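PDB 6WI4: caspase-3 from Porites astreoides, which is probably a cysteine protease of the caspase family that cuts proteins after aspartate residues and takes part in coral apoptosis. Local coordinates for residues H133-G138 and D210-V215; F126-Q131 and A150-P155; A195-Y200 and Q214-V219; D37-A42 and N165-I170. All coordinates share one frame; numbering follows the deposited sequence.

Interaction 1. Residues H133-G138 and D210-V215; sequences HEYMDG and DSKRQV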
loop_
_atom_site.group_PDB
_atom_site.type_symbol
_atom_site.label_atom_id
_atom_site.label_comp_id
_atom_site.label_asym_id
_atom_site.label_seq_id
_atom_site.Cartn_x
_atom_site.Cartn_y
_atom_site.Cartn_z
ATOM N N HIS A 133 -2.006 17.444 -5.349
ATOM C CA HIS A 133 -2.742 18.383 -4.512
ATOM C C HIS A 133 -3.998 18.908 -5.200
ATOM O O HIS A 133 -4.404 20.051 -4.955
ATOM C CB HIS A 133 -1.853 19.558 -4.102
ATOM C CG HIS A 133 -1.177 20.227 -5.256
ATOM N ND1 HIS A 133 0.150 20.017 -5.565
ATOM C CD2 HIS A 133 -1.650 21.086 -6.191
ATOM C CE1 HIS A 133 0.469 20.727 -6.633
ATOM N NE2 HIS A 133 -0.605 21.382 -7.034
ATOM N N GLU A 134 -4.621 18.105 -6.064
ATOM C CA GLU A 134 -5.912 18.429 -6.649
ATOM C C GLU A 134 -7.016 17.599 -6.005
ATOM O O GLU A 134 -6.814 16.434 -5.644
ATOM C CB GLU A 134 -5.923 18.186 -8.165
ATOM C CG GLU A 134 -4.861 18.958 -8.932
ATOM C CD GLU A 134 -5.106 20.456 -8.923
ATOM O OE1 GLU A 134 -6.286 20.865 -8.856
ATOM O OE2 GLU A 134 -4.119 21.223 -8.982
ATOM N N TYR A 135 -8.188 18.214 -5.875
ATOM C CA TYR A 135 -9.416 17.519 -5.520
ATOM C C TYR A 135 -10.084 16.929 -6.763
ATOM O O TYR A 135 -9.891 17.403 -7.889
ATOM C CB TYR A 135 -10.404 18.467 -4.822
ATOM C CG TYR A 135 -9.932 19.064 -3.519
ATOM C CD1 TYR A 135 -9.860 18.292 -2.363
ATOM C CD2 TYR A 135 -9.588 20.410 -3.429
ATOM C CE1 TYR A 135 -9.440 18.837 -1.164
ATOM C CE2 TYR A 135 -9.161 20.962 -2.229
ATOM C CZ TYR A 135 -9.091 20.174 -1.098
ATOM O OH TYR A 135 -8.666 20.716 0.101
ATOM N N MET A 136 -10.895 15.892 -6.541
ATOM C CA MET A 136 -11.717 15.272 -7.574
ATOM C C MET A 136 -13.169 15.703 -7.385
ATOM O O MET A 136 -13.692 15.624 -6.273
ATOM C CB MET A 136 -11.619 13.750 -7.500
ATOM C CG MET A 136 -11.080 13.090 -8.736
ATOM S SD MET A 136 -10.963 11.302 -8.547
ATOM C CE MET A 136 -9.188 11.105 -8.378
ATOM N N ASP A 137 -13.825 16.110 -8.471
ATOM C CA ASP A 137 -15.151 16.707 -8.347
ATOM C C ASP A 137 -16.279 15.698 -8.540
ATOM O O ASP A 137 -16.110 14.624 -9.123
ATOM C CB ASP A 137 -15.328 17.849 -9.350
ATOM C CG ASP A 137 -14.554 19.091 -8.959
ATOM O OD1 ASP A 137 -14.394 19.332 -7.745
ATOM O OD2 ASP A 137 -14.107 19.828 -9.862
ATOM N N GLY A 138 -17.458 16.082 -8.056
ATOM C CA GLY A 138 -18.652 15.279 -8.228
ATOM C C GLY A 138 -19.266 14.804 -6.928
ATOM O O GLY A 138 -20.031 13.842 -6.915
ATOM N N ASP A 210 -15.163 20.220 0.539
ATOM C CA ASP A 210 -16.304 19.380 0.860
ATOM C C ASP A 210 -16.869 18.693 -0.379
ATOM O O ASP A 210 -16.811 19.216 -1.496
ATOM C CB ASP A 210 -17.391 20.219 1.525
ATOM C CG ASP A 210 -18.450 19.376 2.191
ATOM O OD1 ASP A 210 -18.130 18.700 3.185
ATOM O OD2 ASP A 210 -19.602 19.394 1.713
ATOM N N SER A 211 -17.416 17.496 -0.159
ATOM C CA SER A 211 -18.072 16.698 -1.195
ATOM C C SER A 211 -17.140 16.352 -2.347
ATOM O O SER A 211 -17.570 16.262 -3.497
ATOM C CB SER A 211 -19.336 17.388 -1.727
ATOM O OG SER A 211 -20.262 17.553 -0.670
ATOM N N LYS A 212 -15.867 16.128 -2.051
ATOM C CA LYS A 212 -14.891 15.758 -3.068
ATOM C C LYS A 212 -14.744 14.243 -3.103
ATOM O O LYS A 212 -15.177 13.535 -2.192
ATOM C CB LYS A 212 -13.538 16.434 -2.824
ATOM C CG LYS A 212 -13.632 17.962 -2.734
ATOM C CD LYS A 212 -14.198 18.576 -4.010
ATOM C CE LYS A 212 -14.044 20.092 -3.948
ATOM N NZ LYS A 212 -14.468 20.773 -5.200
ATOM N N ARG A 213 -14.157 13.751 -4.187
ATOM C CA ARG A 213 -14.265 12.344 -4.564
ATOM C C ARG A 213 -12.883 11.699 -4.639
ATOM O O ARG A 213 -11.852 12.358 -4.488
ATOM C CB ARG A 213 -14.993 12.210 -5.905
ATOM C CG ARG A 213 -16.245 13.090 -6.012
ATOM C CD ARG A 213 -17.308 12.698 -4.986
ATOM N NE ARG A 213 -17.671 11.299 -5.125
ATOM C CZ ARG A 213 -18.478 10.810 -6.061
ATOM N NH1 ARG A 213 -18.698 9.507 -6.113
ATOM N NH2 ARG A 213 -19.070 11.614 -6.944
ATOM N N GLN A 214 -12.876 10.391 -4.898
ATOM C CA GLN A 214 -11.622 9.661 -5.026
ATOM C C GLN A 214 -11.821 8.420 -5.884
ATOM O O GLN A 214 -12.902 7.833 -5.920
ATOM C CB GLN A 214 -11.077 9.273 -3.648
ATOM C CG GLN A 214 -9.652 8.750 -3.647
ATOM C CD GLN A 214 -9.101 8.678 -2.242
ATOM O OE1 GLN A 214 -9.304 9.596 -1.442
ATOM N NE2 GLN A 214 -8.411 7.582 -1.922
ATOM N N VAL A 215 -10.743 8.036 -6.574
ATOM C CA VAL A 215 -10.655 6.843 -7.406
ATOM C C VAL A 215 -9.311 6.221 -7.081
ATOM O O VAL A 215 -8.306 6.935 -7.063
ATOM C CB VAL A 215 -10.725 7.212 -8.904
ATOM C CG1 VAL A 215 -10.377 6.049 -9.786
ATOM C CG2 VAL A 215 -12.102 7.766 -9.255
HETATM O O HOH W 1 -10.791 14.691 -3.896
HETATM O O HOH W 2 -17.486 17.439 -5.994
#

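Interaction 2. Residues F126-Q131 and A150-P155; sequences FFQACQ and AYSTVP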
loop_
_atom_site.group_PDB
_atom_site.type_symbol
_atom_site.label_atom_id
_atom_site.label_comp_id
_atom_site.label_asym_id
_atom_site.label_seq_id
_atom_site.Cartn_x
_atom_site.Cartn_y
_atom_site.Cartn_z
ATOM N N PHE A 126 1.510 -1.426 -1.337
ATOM C CA PHE A 126 0.273 -0.714 -1.039
ATOM C C PHE A 126 0.609 0.673 -0.519
ATOM O O PHE A 126 1.422 0.810 0.400
ATOM C CB PHE A 126 -0.568 -1.452 0.007
ATOM C CG PHE A 126 -0.937 -2.853 -0.375
ATOM C CD1 PHE A 126 -0.085 -3.912 -0.103
ATOM C CD2 PHE A 126 -2.164 -3.114 -0.975
ATOM C CE1 PHE A 126 -0.432 -5.210 -0.445
ATOM C CE2 PHE A 126 -2.512 -4.414 -1.326
ATOM C CZ PHE A 126 -1.646 -5.460 -1.053
ATOM N N PHE A 127 -0.035 1.695 -1.074
ATOM C CA PHE A 127 0.253 3.078 -0.706
ATOM C C PHE A 127 -1.020 3.776 -0.268
ATOM O O PHE A 127 -1.981 3.848 -1.042
ATOM C CB PHE A 127 0.850 3.855 -1.881
ATOM C CG PHE A 127 2.115 3.287 -2.415
ATOM C CD1 PHE A 127 3.323 3.580 -1.814
ATOM C CD2 PHE A 127 2.109 2.461 -3.521
ATOM C CE1 PHE A 127 4.507 3.041 -2.306
ATOM C CE2 PHE A 127 3.297 1.935 -4.031
ATOM C CZ PHE A 127 4.493 2.228 -3.420
ATOM N N GLN A 128 -1.016 4.338 0.943
ATOM C CA GLN A 128 -2.008 5.322 1.353
ATOM C C GLN A 128 -1.240 6.625 1.562
ATOM O O GLN A 128 -0.525 6.776 2.556
ATOM C CB GLN A 128 -2.755 4.897 2.612
ATOM C CG GLN A 128 -3.615 6.009 3.224
ATOM C CD GLN A 128 -4.625 6.590 2.245
ATOM O OE1 GLN A 128 -5.295 5.858 1.510
ATOM N NE2 GLN A 128 -4.749 7.915 2.241
ATOM N N ALA A 129 -1.369 7.546 0.605
ATOM C CA ALA A 129 -0.627 8.798 0.569
ATOM C C ALA A 129 -1.191 9.656 -0.550
ATOM O O ALA A 129 -1.741 9.145 -1.530
ATOM C CB ALA A 129 0.879 8.567 0.343
ATOM N N CYS A 130 -1.054 10.965 -0.400
ATOM C CA CYS A 130 -1.459 11.817 -1.500
ATOM C C CYS A 130 -0.518 11.623 -2.678
ATOM O O CYS A 130 0.642 11.232 -2.521
ATOM C CB CYS A 130 -1.480 13.272 -1.052
ATOM S SG CYS A 130 -2.859 13.649 0.020
ATOM N N GLN A 131 -1.045 11.869 -3.879
ATOM C CA GLN A 131 -0.281 11.752 -5.115
ATOM C C GLN A 131 -0.270 13.080 -5.862
ATOM O O GLN A 131 -0.062 13.116 -7.076
ATOM C CB GLN A 131 -0.840 10.617 -5.981
ATOM C CG GLN A 131 -0.664 9.243 -5.323
ATOM C CD GLN A 131 -1.381 8.097 -6.035
ATOM O OE1 GLN A 131 -2.094 7.314 -5.398
ATOM N NE2 GLN A 131 -1.172 7.972 -7.341
ATOM N N ALA A 150 -0.571 -0.985 -5.564
ATOM C CA ALA A 150 -1.951 -0.625 -5.273
ATOM C C ALA A 150 -1.955 0.758 -4.636
ATOM O O ALA A 150 -1.570 0.917 -3.474
ATOM C CB ALA A 150 -2.596 -1.666 -4.363
ATOM N N TYR A 151 -2.381 1.757 -5.401
ATOM C CA TYR A 151 -2.364 3.154 -4.984
ATOM C C TYR A 151 -3.738 3.599 -4.500
ATOM O O TYR A 151 -4.753 3.277 -5.119
ATOM C CB TYR A 151 -1.967 4.040 -6.163
ATOM C CG TYR A 151 -0.504 4.055 -6.505
ATOM C CD1 TYR A 151 0.359 4.956 -5.891
ATOM C CD2 TYR A 151 0.003 3.215 -7.483
ATOM C CE1 TYR A 151 1.696 5.015 -6.238
ATOM C CE2 TYR A 151 1.346 3.259 -7.835
ATOM C CZ TYR A 151 2.183 4.162 -7.203
ATOM O OH TYR A 151 3.517 4.225 -7.538
ATOM N N SER A 152 -3.759 4.409 -3.438
ATOM C CA SER A 152 -5.034 4.864 -2.880
ATOM C C SER A 152 -5.781 5.829 -3.803
ATOM O O SER A 152 -7.013 5.910 -3.719
ATOM C CB SER A 152 -4.814 5.519 -1.513
ATOM O OG SER A 152 -4.084 6.742 -1.594
ATOM N N THR A 153 -5.083 6.573 -4.659
ATOM C CA THR A 153 -5.724 7.615 -5.464
ATOM C C THR A 153 -5.123 7.584 -6.870
ATOM O O THR A 153 -4.589 6.563 -7.313
ATOM C CB THR A 153 -5.651 8.979 -4.735
ATOM O OG1 THR A 153 -6.503 9.917 -5.411
ATOM C CG2 THR A 153 -4.225 9.542 -4.659
ATOM N N VAL A 154 -5.276 8.684 -7.605
ATOM C CA VAL A 154 -4.861 8.808 -9.002
ATOM C C VAL A 154 -3.721 9.817 -9.056
ATOM O O VAL A 154 -3.715 10.777 -8.269
ATOM C CB VAL A 154 -6.053 9.238 -9.876
ATOM C CG1 VAL A 154 -5.602 9.705 -11.271
ATOM C CG2 VAL A 154 -7.060 8.125 -9.968
ATOM N N PRO A 155 -2.722 9.639 -9.921
ATOM C CA PRO A 155 -1.636 10.619 -9.996
ATOM C C PRO A 155 -2.162 12.035 -10.169
ATOM O O PRO A 155 -3.024 12.303 -11.018
ATOM C CB PRO A 155 -0.834 10.154 -11.217
ATOM C CG PRO A 155 -1.014 8.684 -11.201
ATOM C CD PRO A 155 -2.443 8.460 -10.762
HETATM O O HOH W 3 -1.676 6.674 -2.825
#

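Interaction 3. Residues A195-Y200 and Q214-V219; sequences AMVSTY and QVSSVV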
loop_
_atom_site.group_PDB
_atom_site.type_symbol
_atom_site.label_atom_id
_atom_site.label_comp_id
_atom_site.label_asym_id
_atom_site.label_seq_id
_atom_site.Cartn_x
_atom_site.Cartn_y
_atom_site.Cartn_z
ATOM N N ALA A 195 -14.236 0.354 -6.870
ATOM C CA ALA A 195 -15.680 0.580 -6.940
ATOM C C ALA A 195 -16.197 1.188 -5.646
ATOM O O ALA A 195 -17.049 2.085 -5.668
ATOM C CB ALA A 195 -16.407 -0.729 -7.241
ATOM N N MET A 196 -15.670 0.728 -4.514
ATOM C CA MET A 196 -16.090 1.237 -3.211
ATOM C C MET A 196 -15.537 2.637 -2.954
ATOM O O MET A 196 -16.277 3.537 -2.538
ATOM C CB MET A 196 -15.644 0.251 -2.129
ATOM C CG MET A 196 -16.139 0.542 -0.733
ATOM S SD MET A 196 -15.751 -0.860 0.348
ATOM C CE MET A 196 -16.508 -2.216 -0.529
ATOM N N VAL A 197 -14.240 2.849 -3.204
ATOM C CA VAL A 197 -13.650 4.173 -2.999
ATOM C C VAL A 197 -14.373 5.220 -3.835
ATOM O O VAL A 197 -14.570 6.362 -3.396
ATOM C CB VAL A 197 -12.138 4.139 -3.309
ATOM C CG1 VAL A 197 -11.571 5.543 -3.371
ATOM C CG2 VAL A 197 -11.400 3.318 -2.242
ATOM N N SER A 198 -14.800 4.840 -5.045
ATOM C CA SER A 198 -15.450 5.735 -5.994
ATOM C C SER A 198 -16.855 6.148 -5.567
ATOM O O SER A 198 -17.493 6.913 -6.300
ATOM C CB SER A 198 -15.491 5.065 -7.369
ATOM O OG SER A 198 -14.186 4.997 -7.931
ATOM N N THR A 199 -17.354 5.669 -4.427
ATOM C CA THR A 199 -18.652 6.118 -3.928
ATOM C C THR A 199 -18.543 7.134 -2.795
ATOM O O THR A 199 -19.543 7.794 -2.484
ATOM C CB THR A 199 -19.504 4.925 -3.467
ATOM O OG1 THR A 199 -18.923 4.310 -2.313
ATOM C CG2 THR A 199 -19.637 3.892 -4.586
ATOM N N TYR A 200 -17.366 7.283 -2.185
ATOM C CA TYR A 200 -17.197 8.188 -1.053
ATOM C C TYR A 200 -17.307 9.646 -1.497
ATOM O O TYR A 200 -16.910 10.014 -2.605
ATOM C CB TYR A 200 -15.823 7.991 -0.403
ATOM C CG TYR A 200 -15.650 6.866 0.596
ATOM C CD1 TYR A 200 -15.287 5.592 0.182
ATOM C CD2 TYR A 200 -15.759 7.108 1.961
ATOM C CE1 TYR A 200 -15.105 4.561 1.096
ATOM C CE2 TYR A 200 -15.578 6.090 2.885
ATOM C CZ TYR A 200 -15.247 4.821 2.448
ATOM O OH TYR A 200 -15.058 3.815 3.373
ATOM N N GLN A 214 -12.876 10.391 -4.898
ATOM C CA GLN A 214 -11.622 9.661 -5.026
ATOM C C GLN A 214 -11.821 8.420 -5.884
ATOM O O GLN A 214 -12.902 7.833 -5.920
ATOM C CB GLN A 214 -11.077 9.273 -3.648
ATOM C CG GLN A 214 -9.652 8.750 -3.647
ATOM C CD GLN A 214 -9.101 8.678 -2.242
ATOM O OE1 GLN A 214 -9.304 9.596 -1.442
ATOM N NE2 GLN A 214 -8.411 7.582 -1.922
ATOM N N VAL A 215 -10.743 8.036 -6.574
ATOM C CA VAL A 215 -10.655 6.843 -7.406
ATOM C C VAL A 215 -9.311 6.221 -7.081
ATOM O O VAL A 215 -8.306 6.935 -7.063
ATOM C CB VAL A 215 -10.725 7.212 -8.904
ATOM C CG1 VAL A 215 -10.377 6.049 -9.786
ATOM C CG2 VAL A 215 -12.102 7.766 -9.255
ATOM N N SER A 216 -9.282 4.921 -6.783
ATOM C CA SER A 216 -7.995 4.275 -6.534
ATOM C C SER A 216 -7.486 3.658 -7.831
ATOM O O SER A 216 -8.225 3.507 -8.807
ATOM C CB SER A 216 -8.098 3.220 -5.428
ATOM O OG SER A 216 -9.089 2.242 -5.699
ATOM N N SER A 217 -6.192 3.347 -7.861
ATOM C CA SER A 217 -5.591 2.871 -9.099
ATOM C C SER A 217 -4.605 1.756 -8.801
ATOM O O SER A 217 -3.931 1.770 -7.770
ATOM C CB SER A 217 -4.899 4.014 -9.857
ATOM O OG SER A 217 -3.877 4.620 -9.089
ATOM N N VAL A 218 -4.525 0.781 -9.699
ATOM C CA VAL A 218 -3.574 -0.310 -9.548
ATOM C C VAL A 218 -2.658 -0.313 -10.759
ATOM O O VAL A 218 -3.125 -0.174 -11.896
ATOM C CB VAL A 218 -4.277 -1.670 -9.353
ATOM C CG1 VAL A 218 -5.271 -1.996 -10.458
ATOM C CG2 VAL A 218 -3.242 -2.778 -9.237
ATOM N N VAL A 219 -1.354 -0.431 -10.513
ATOM C CA VAL A 219 -0.356 -0.580 -11.567
ATOM C C VAL A 219 0.137 -2.015 -11.485
ATOM O O VAL A 219 0.760 -2.403 -10.488
ATOM C CB VAL A 219 0.812 0.405 -11.405
ATOM C CG1 VAL A 219 1.816 0.206 -12.538
ATOM C CG2 VAL A 219 0.320 1.866 -11.370
HETATM O O HOH W 4 -15.358 8.883 -4.568
#

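Interaction 4. Residues D37-A42 and N165-I170; sequences DVDRDA and NGSWFI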
loop_
_atom_site.group_PDB
_atom_site.type_symbol
_atom_site.label_atom_id
_atom_site.label_comp_id
_atom_site.label_asym_id
_atom_site.label_seq_id
_atom_site.Cartn_x
_atom_site.Cartn_y
_atom_site.Cartn_z
ATOM N N ASP A 37 -3.493 5.230 12.659
ATOM C CA ASP A 37 -3.280 4.031 13.467
ATOM C C ASP A 37 -4.382 3.005 13.232
ATOM O O ASP A 37 -4.133 1.795 13.304
ATOM C CB ASP A 37 -3.224 4.383 14.961
ATOM C CG ASP A 37 -1.929 5.070 15.367
ATOM O OD1 ASP A 37 -1.021 5.235 14.530
ATOM O OD2 ASP A 37 -1.835 5.464 16.552
ATOM N N VAL A 38 -5.604 3.470 12.938
ATOM C CA VAL A 38 -6.691 2.566 12.582
ATOM C C VAL A 38 -6.333 1.779 11.327
ATOM O O VAL A 38 -6.573 0.567 11.243
ATOM C CB VAL A 38 -7.998 3.364 12.398
ATOM C CG1 VAL A 38 -9.127 2.455 11.954
ATOM C CG2 VAL A 38 -8.372 4.081 13.691
ATOM N N ASP A 39 -5.757 2.461 10.332
ATOM C CA ASP A 39 -5.309 1.795 9.112
ATOM C C ASP A 39 -4.187 0.804 9.404
ATOM O O ASP A 39 -4.179 -0.312 8.876
ATOM C CB ASP A 39 -4.803 2.821 8.098
ATOM C CG ASP A 39 -5.908 3.521 7.329
ATOM O OD1 ASP A 39 -7.110 3.248 7.528
ATOM O OD2 ASP A 39 -5.532 4.367 6.496
ATOM N N ARG A 40 -3.199 1.223 10.206
ATOM C CA ARG A 40 -2.090 0.339 10.551
ATOM C C ARG A 40 -2.600 -0.941 11.192
ATOM O O ARG A 40 -2.212 -2.049 10.799
ATOM C CB ARG A 40 -1.127 1.059 11.496
ATOM C CG ARG A 40 0.005 0.180 12.029
ATOM C CD ARG A 40 0.596 0.785 13.313
ATOM N NE ARG A 40 -0.377 0.774 14.401
ATOM C CZ ARG A 40 -0.256 1.491 15.510
ATOM N NH1 ARG A 40 -1.191 1.418 16.454
ATOM N NH2 ARG A 40 0.795 2.278 15.675
ATOM N N ASP A 41 -3.504 -0.807 12.165
ATOM C CA ASP A 41 -3.998 -1.988 12.856
ATOM C C ASP A 41 -4.817 -2.869 11.922
ATOM O O ASP A 41 -4.737 -4.103 12.000
ATOM C CB ASP A 41 -4.820 -1.578 14.079
ATOM C CG ASP A 41 -3.982 -0.928 15.167
ATOM O OD1 ASP A 41 -2.734 -0.972 15.092
ATOM O OD2 ASP A 41 -4.593 -0.387 16.114
ATOM N N ALA A 42 -5.604 -2.261 11.021
ATOM C CA ALA A 42 -6.390 -3.054 10.085
ATOM C C ALA A 42 -5.494 -3.814 9.109
ATOM O O ALA A 42 -5.749 -4.984 8.808
ATOM C CB ALA A 42 -7.366 -2.152 9.327
ATOM N N ASN A 165 -12.102 6.775 11.490
ATOM C CA ASN A 165 -12.251 5.466 10.865
ATOM C C ASN A 165 -11.081 5.058 9.987
ATOM O O ASN A 165 -11.061 3.916 9.521
ATOM C CB ASN A 165 -13.518 5.429 10.016
ATOM C CG ASN A 165 -14.745 5.737 10.815
ATOM O OD1 ASN A 165 -14.964 5.152 11.869
ATOM N ND2 ASN A 165 -15.543 6.672 10.329
ATOM N N GLY A 166 -10.123 5.937 9.746
ATOM C CA GLY A 166 -9.025 5.606 8.852
ATOM C C GLY A 166 -9.314 6.039 7.430
ATOM O O GLY A 166 -10.313 6.697 7.136
ATOM N N SER A 167 -8.437 5.626 6.521
ATOM C CA SER A 167 -8.535 6.120 5.154
ATOM C C SER A 167 -9.572 5.352 4.342
ATOM O O SER A 167 -9.857 4.173 4.586
ATOM C CB SER A 167 -7.178 6.064 4.447
ATOM O OG SER A 167 -6.766 4.724 4.216
ATOM N N TRP A 168 -10.133 6.047 3.352
ATOM C CA TRP A 168 -11.100 5.430 2.458
ATOM C C TRP A 168 -10.515 4.189 1.801
ATOM O O TRP A 168 -11.155 3.137 1.747
ATOM C CB TRP A 168 -11.514 6.417 1.373
ATOM C CG TRP A 168 -12.227 7.620 1.865
ATOM C CD1 TRP A 168 -12.603 7.897 3.151
ATOM C CD2 TRP A 168 -12.667 8.722 1.068
ATOM N NE1 TRP A 168 -13.255 9.112 3.196
ATOM C CE2 TRP A 168 -13.302 9.634 1.928
ATOM C CE3 TRP A 168 -12.584 9.021 -0.296
ATOM C CZ2 TRP A 168 -13.857 10.829 1.467
ATOM C CZ3 TRP A 168 -13.120 10.207 -0.750
ATOM C CH2 TRP A 168 -13.752 11.095 0.126
ATOM N N PHE A 169 -9.288 4.299 1.297
ATOM C CA PHE A 169 -8.677 3.182 0.586
ATOM C C PHE A 169 -8.423 1.994 1.509
ATOM O O PHE A 169 -8.793 0.863 1.180
ATOM C CB PHE A 169 -7.384 3.660 -0.064
ATOM C CG PHE A 169 -6.599 2.593 -0.770
ATOM C CD1 PHE A 169 -7.126 1.926 -1.863
ATOM C CD2 PHE A 169 -5.304 2.311 -0.369
ATOM C CE1 PHE A 169 -6.385 0.969 -2.525
ATOM C CE2 PHE A 169 -4.546 1.353 -1.027
ATOM C CZ PHE A 169 -5.089 0.683 -2.107
ATOM N N ILE A 170 -7.778 2.218 2.659
ATOM C CA ILE A 170 -7.433 1.077 3.504
ATOM C C ILE A 170 -8.686 0.475 4.139
ATOM O O ILE A 170 -8.792 -0.754 4.256
ATOM C CB ILE A 170 -6.375 1.468 4.555
ATOM C CG1 ILE A 170 -5.078 1.921 3.878
ATOM C CG2 ILE A 170 -6.099 0.288 5.495
ATOM C CD1 ILE A 170 -4.401 0.843 3.014
HETATM O O HOH W 5 -9.107 1.440 8.406
#

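Interaction 1. Residues H133-G138 and D210-V215
Asp137 and Lys212 form the one salt bridge of this contact, with OD1 2.9 Å from NZ and met nearly head-on along its C-O bond. The lysine chain turns once, at chi2 (-60°), and then runs extended, which sets it alongside the aspartate with both side chains pointing the same way. A backbone bond lies next to it: Arg213 N donates to Met136 O at 2.8 Å, with 145° at the hydrogen. The Arg213 guanidinium brings its edge to Gly138 O, but the modelled spacing to NH2 is too short to be trusted as it stands; the firmer partner of this side chain is Tyr200 O, bound by NE. Two waters help to join the backbones. One accepts from Met136 N at 2.9 Å and donates to Arg213 O, the other links Gly138 N to Ser211 O.

Outside the polar contacts, aliphatic stems do the packing. The Tyr135 side chain crosses Lys212 at about a right angle and meets its aliphatic stem, CD1 lying 3.8 Å from CG; Tyr135 also packs on an apolar side chain of the bound peptide. In the conformer described, Met136 SD approaches Val215 CG2 at 3.8 Å, a contact that the second conformer of Met136 makes doubtful in detail. Both segments are loops, consistent with the loops that frame the caspase active site. With 436 Å² buried, one ion pair, one direct backbone bond and two water bridges, the chemistry suggests a join between surface loops that is polar and partly hydrated, with aliphatic parts packed around it.

Interaction 2. Residues F126-Q131 and A150-P155
Phe126 and Phe127 run parallel to Ala150 and Tyr151 as neighbouring strands of the central caspase sheet, and both chains then leave it as loops. The Gln-Ala-Cys-Gln run of residues 128 to 131 matches the caspase active-site motif, so Cys130 is probably the nucleophile; Gln128 NE2 binds an acidic side chain of the bound peptide.

Among the backbone bonds, Phe127 N donates to Ala150 O at 3.0 Å, whereas Ser152 N to Phe127 O is bent and weak.

Apolar contacts occupy both faces of the sheet. On one, Phe126 CD2 touches Ala150 CB at 3.7 Å. On the other, the Phe127 and Tyr151 rings form an offset stack, centroids 4.8 Å apart and planes 20° apart, with Phe127 CD2 over the Tyr151 face near its rim.

The polar link beyond the strands belongs to Gln131. Its CG stands anti to the carbonyl carbon (chi1 -65°) and the chain extends beyond it, carrying the amide across Tyr151 at about a right angle. There OE1 accepts from Thr153 N at 3.2 Å, the donor tilted 35° from the amide carbonyl plane. With an alanine here, Thr153 N is likely to lose this acceptor, and a gap would probably open between Tyr151 and Pro155. Thr153 CG2 lies against the same amide, while its OG1 bonds to Tyr158 O.

A water is placed between the loops, 2.8 Å from Ala129 O and 2.7 Å from Gln131 OE1; Ser152 OG, also hydrogen-bonded to Ser159 OG, is its third partner.

Interaction 3. Residues A195-Y200 and Q214-V219
Val197 rests against the side chain of Gln214 close to its flat amide: CG1 is 3.7 Å from the Gln214 CG and 4.0 Å from the amide NE2. Bonds beyond this contact fix the amide, NE2 donating to Ser152 O and OE1 accepting from Trp160 N. The second flat group is the Tyr200 ring, which has Val197 O at its edge and in its plane, and which stacks on Trp168. Val197 reaches the glutamine because CG1 stands anti to its own backbone N (chi1 169°).

The backbones approach most closely where helix 186-197 ends in a type I turn from Val197 to Tyr200. Ser198 CA makes a CA-H...O contact with Gln214 O at 3.3 Å, with 154° at the hydrogen. A water takes up the Gln214 N-H at 2.9 Å and sits 2.7 Å from Tyr200 O and 2.9 Å from Val197 O. Alongside, Ser198 OG touches Val215 CG2 at 3.7 Å, its polar bond going to Asn194 O.

The helix end is thus set against the loop that leads into strand 217-220, outermost of the sheet within this chain. No direct hydrogen bond joins the two segments; what links them is apolar contact, one CA-H...O approach and a relaying water, helped from outside by the bonds Arg213 NE to Tyr200 O and Ser216 N to Asn194 OD1.

Interaction 4. Residues D37-A42 and N165-I170
Asp39 holds Ser167 by both carboxylate oxygens. OD1 accepts from Ser167 N at 2.9 Å, on its syn side and 21° out of the carboxylate plane, and OD2 accepts from Ser167 OG at 2.6 Å, also syn. These two bonds, on separate oxygens, fix the carboxylate in its rotation as well as in its position; a further one, Ser167 N to OD2, is weak. The Asp39 CG stands anti to its carbonyl carbon (chi1 -80°), which turns the carboxylate to the serine. Gly166 CA comes within 3.3 Å of Asp39 OD1; a side chain on Gly166 would collide with OD1 and, at this backbone conformation, also with the preceding carbonyl oxygen. A water donates to OD1 and, weakly, to Asn165 O.

Aliphatic groups flank the grip. Ile170 CB lies 3.5 Å from Asp39 CG, and Val38 CG1 meets Asn165 O at 3.4 Å.

Ser167 is the N-cap of helix 168-180: its OG accepts from Ile170 N at 3.1 Å while serving Asp39. The contact therefore ties helix 36-49 to the start of helix 168-180, two helices of the caspase fold. The N-terminal end of helix 168-180 would probably stabilise the negative charge of the buried carboxylate. A leucine in place of Asp39 would probably leave Ser167 N and OG without their acceptor and set the capping hydroxyl free to turn away from Ile170 N.

Further out, Asp39 touches Leu88 and Gln128, and Gln128 OE1 makes a weak bond with Ser167 OG. Away from the contact, Arg40 grips Asp41 OD1 side-on with NE and NH1.

In the fold
Along the chain, residues 37-42 of interaction 4 come first; 126-131, 133-138 and 150-155 lie between them and 165-170, and 195-200 and 210-219 follow. Interaction 2, its centre about 8 Å from the centre of the chain, joins strands 123-128 and 147-151; interaction 3 leads into the next strand, 217-220, and the centres of interactions 2 and 3 are about 10 Å apart. Interactions 1 and 3 share Gln214 and Val215, and Arg213 NE to Tyr200 O links them again. Gln214 also bonds to Ser152 of interaction 2 and packs on Trp168 of interaction 4. The sheet, three helices and loops thus meet; interactions 1, 2 and 4 touch the bound peptide while interaction 3 backs the Gln214 loop, consistent with a cleft built from distant segments.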